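PDB 3MOI: probable dehydrogenase from Bordetella bronchiseptica, which probably catalyses an NAD(P)-dependent oxidation or reduction, as a member of the GFO/IDH/MocA dehydrogenase family whose substrate is not established. Local coordinates for residues D184-I189 with L218-G223. Sequence-based numbering, arbitrary orientation.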
ATOM      1  N   ASP A 184      -7.373  -9.271 -11.190  1.00 30.70           N
ATOM      2  CA  ASP A 184      -6.893 -10.017 -12.351  1.00 32.03           C
ATOM      3  C   ASP A 184      -5.403  -9.861 -12.524  1.00 33.51           C
ATOM      4  O   ASP A 184      -4.729 -10.796 -12.973  1.00 33.43           O
ATOM      5  CB  ASP A 184      -7.570  -9.568 -13.635  1.00 32.64           C
ATOM      6  CG  ASP A 184      -9.032  -9.977 -13.707  1.00 35.07           C
ATOM      7  OD1 ASP A 184      -9.424 -10.990 -13.090  1.00 37.26           O
ATOM      8  OD2 ASP A 184      -9.792  -9.249 -14.363  1.00 42.02           O
ATOM      9  N   SER A 185      -4.876  -8.686 -12.147  1.00 34.49           N
ATOM     10  CA  SER A 185      -3.447  -8.461 -12.293  1.00 35.21           C
ATOM     11  C   SER A 185      -2.687  -9.319 -11.305  1.00 34.06           C
ATOM     12  O   SER A 185      -1.609  -9.892 -11.641  1.00 33.26           O
ATOM     13  CB  SER A 185      -3.118  -6.982 -12.126  1.00 35.68           C
ATOM     14  OG  SER A 185      -3.836  -6.277 -13.149  1.00 38.67           O
ATOM     15  N   ILE A 186      -3.243  -9.419 -10.101  1.00 32.33           N
ATOM     16  CA  ILE A 186      -2.599 -10.218  -9.066  1.00 31.83           C
ATOM     17  C   ILE A 186      -2.572 -11.664  -9.526  1.00 31.79           C
ATOM     18  O   ILE A 186      -1.543 -12.275  -9.539  1.00 32.86           O
ATOM     19  CB  ILE A 186      -3.298 -10.052  -7.758  1.00 31.98           C
ATOM     20  CG1 ILE A 186      -3.050  -8.631  -7.205  1.00 33.89           C
ATOM     21  CG2 ILE A 186      -2.833 -11.040  -6.780  1.00 31.69           C
ATOM     22  CD1 ILE A 186      -3.968  -8.261  -6.069  1.00 34.81           C
ATOM     23  N   LYS A 187      -3.676 -12.205  -9.985  1.00 31.34           N
ATOM     24  CA  LYS A 187      -3.642 -13.530 -10.546  1.00 31.87           C
ATOM     25  C   LYS A 187      -2.677 -13.712 -11.730  1.00 30.96           C
ATOM     26  O   LYS A 187      -2.032 -14.762 -11.876  1.00 29.99           O
ATOM     27  CB  LYS A 187      -5.009 -13.892 -11.000  1.00 33.43           C
ATOM     28  CG  LYS A 187      -6.027 -14.040  -9.841  1.00 36.18           C
ATOM     29  CD  LYS A 187      -7.120 -15.006 -10.304  1.00 38.26           C
ATOM     30  CE  LYS A 187      -8.153 -14.371 -11.070  1.00 38.12           C
ATOM     31  NZ  LYS A 187      -9.201 -15.361 -11.403  1.00 36.98           N
ATOM     32  N   THR A 188      -2.621 -12.730 -12.602  1.00 30.27           N
ATOM     33  CA  THR A 188      -1.780 -12.837 -13.764  1.00 30.80           C
ATOM     34  C   THR A 188      -0.282 -12.829 -13.391  1.00 32.25           C
ATOM     35  O   THR A 188       0.470 -13.705 -13.795  1.00 32.63           O
ATOM     36  CB  THR A 188      -2.064 -11.690 -14.705  1.00 31.86           C
ATOM     37  OG1 THR A 188      -3.386 -11.820 -15.267  1.00 32.71           O
ATOM     38  CG2 THR A 188      -1.015 -11.629 -15.815  1.00 29.18           C
ATOM     39  N   ILE A 189       0.144 -11.848 -12.567  1.00 33.14           N
ATOM     40  CA  ILE A 189       1.510 -11.765 -12.109  1.00 31.33           C
ATOM     41  C   ILE A 189       1.868 -13.043 -11.380  1.00 31.81           C
ATOM     42  O   ILE A 189       2.950 -13.552 -11.583  1.00 32.23           O
ATOM     43  CB  ILE A 189       1.704 -10.563 -11.191  1.00 31.28           C
ATOM     44  CG1 ILE A 189       1.598  -9.265 -11.992  1.00 30.90           C
ATOM     45  CG2 ILE A 189       3.069 -10.589 -10.473  1.00 28.09           C
ATOM     46  CD1 ILE A 189       1.112  -8.019 -11.165  1.00 26.68           C
ATOM     47  N   LEU A 218      -5.196 -10.259   0.232  1.00 31.33           N
ATOM     48  CA  LEU A 218      -5.521 -11.466  -0.477  1.00 31.04           C
ATOM     49  C   LEU A 218      -4.479 -12.521  -0.154  1.00 31.02           C
ATOM     50  O   LEU A 218      -3.257 -12.300  -0.383  1.00 31.30           O
ATOM     51  CB  LEU A 218      -5.506 -11.175  -1.984  1.00 30.22           C
ATOM     52  CG  LEU A 218      -6.751 -10.662  -2.724  1.00 30.75           C
ATOM     53  CD1 LEU A 218      -7.640  -9.836  -1.918  1.00 29.49           C
ATOM     54  CD2 LEU A 218      -6.420  -9.992  -4.082  1.00 26.97           C
ATOM     55  N   THR A 219      -4.908 -13.656   0.360  1.00 29.90           N
ATOM     56  CA  THR A 219      -3.955 -14.725   0.580  1.00 30.27           C
ATOM     57  C   THR A 219      -3.857 -15.630  -0.681  1.00 31.71           C
ATOM     58  O   THR A 219      -4.852 -16.101  -1.197  1.00 32.36           O
ATOM     59  CB  THR A 219      -4.343 -15.580   1.767  1.00 30.27           C
ATOM     60  OG1 THR A 219      -4.403 -14.744   2.927  1.00 27.12           O
ATOM     61  CG2 THR A 219      -3.312 -16.723   1.968  1.00 26.73           C
ATOM     62  N   LEU A 220      -2.650 -15.864  -1.158  1.00 32.44           N
ATOM     63  CA  LEU A 220      -2.455 -16.709  -2.292  1.00 33.10           C
ATOM     64  C   LEU A 220      -2.063 -18.091  -1.780  1.00 34.86           C
ATOM     65  O   LEU A 220      -1.983 -18.390  -0.610  1.00 36.50           O
ATOM     66  CB  LEU A 220      -1.418 -16.128  -3.223  1.00 32.25           C
ATOM     67  CG  LEU A 220      -1.640 -14.692  -3.694  1.00 31.38           C
ATOM     68  CD1 LEU A 220      -0.485 -14.283  -4.561  1.00 29.86           C
ATOM     69  CD2 LEU A 220      -2.931 -14.511  -4.452  1.00 28.37           C
ATOM     70  N   GLU A 221      -1.830 -18.972  -2.682  1.00 37.42           N
ATOM     71  CA  GLU A 221      -2.046 -20.361  -2.399  1.00 39.21           C
ATOM     72  C   GLU A 221      -0.770 -20.946  -1.869  1.00 39.41           C
ATOM     73  O   GLU A 221      -0.834 -21.884  -1.073  1.00 40.21           O
ATOM     74  CB  GLU A 221      -2.537 -20.984  -3.695  1.00 39.58           C
ATOM     75  CG  GLU A 221      -2.488 -22.424  -3.913  1.00 43.94           C
ATOM     76  CD  GLU A 221      -2.973 -22.703  -5.406  1.00 51.78           C
ATOM     77  OE1 GLU A 221      -2.567 -21.952  -6.407  1.00 46.02           O
ATOM     78  OE2 GLU A 221      -3.815 -23.644  -5.524  1.00 55.37           O
ATOM     79  N   ASP A 222       0.390 -20.408  -2.263  1.00 39.33           N
ATOM     80  CA  ASP A 222       1.657 -20.923  -1.698  1.00 39.61           C
ATOM     81  C   ASP A 222       2.018 -20.188  -0.407  1.00 38.29           C
ATOM     82  O   ASP A 222       3.080 -20.390   0.114  1.00 37.55           O
ATOM     83  CB  ASP A 222       2.815 -20.892  -2.728  1.00 40.22           C
ATOM     84  CG  ASP A 222       3.387 -19.465  -2.965  1.00 44.33           C
ATOM     85  OD1 ASP A 222       2.750 -18.488  -2.472  1.00 47.00           O
ATOM     86  OD2 ASP A 222       4.467 -19.323  -3.641  1.00 49.22           O
ATOM     87  N   GLY A 223       1.133 -19.327   0.095  1.00 38.03           N
ATOM     88  CA  GLY A 223       1.393 -18.557   1.322  1.00 37.70           C
ATOM     89  C   GLY A 223       1.753 -17.111   1.026  1.00 37.45           C
ATOM     90  O   GLY A 223       1.631 -16.251   1.903  1.00 38.04           O
TER
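Ile186 of helix 179-190 meets Leu218 and Leu220 of strand 213-220 with the two arms of its branched side chain. The longer arm goes to Leu218: Ile186 CD1 lies 3.6 Å from Leu218 CD2. The shorter arm goes to Leu220, where Ile186 CG2 is 4.2 Å from Leu220 CD2. The torsions of Ile186 set this division. CG1 stands anti to the carbonyl carbon (chi1 -70°), which leaves CG2 beside that carbon and anti to the backbone N. CD1 is carried on outward, anti to CA (chi2 166°). Each leucine offers one methyl, CD2, and meets the isoleucine at a slant. No hydrogen bond joins the segments, and the three touching residues are buried. Leu218 and Leu220 are two apart on the strand, and both send their CB toward the helix. Thr219, between them, binds Arg198 of the second subunit through OG1. This is helix-on-sheet packing in the GFO/IDH/MocA C-terminal domain, a layer of helices against a large, mostly antiparallel sheet. Met228 of the neighbouring strand 225-231 touches both Ile186 and Leu218, while Ile194 lies against Leu220. Residues Leu220 to Gly223 form a type I beta turn, with a weak hydrogen bond from Gly223 N to Leu220 O. On the helix, Asp184 O accepts Thr188 OG1 at 2.8 Å and Thr188 N at 2.9 Å, from opposite faces of its carbonyl plane.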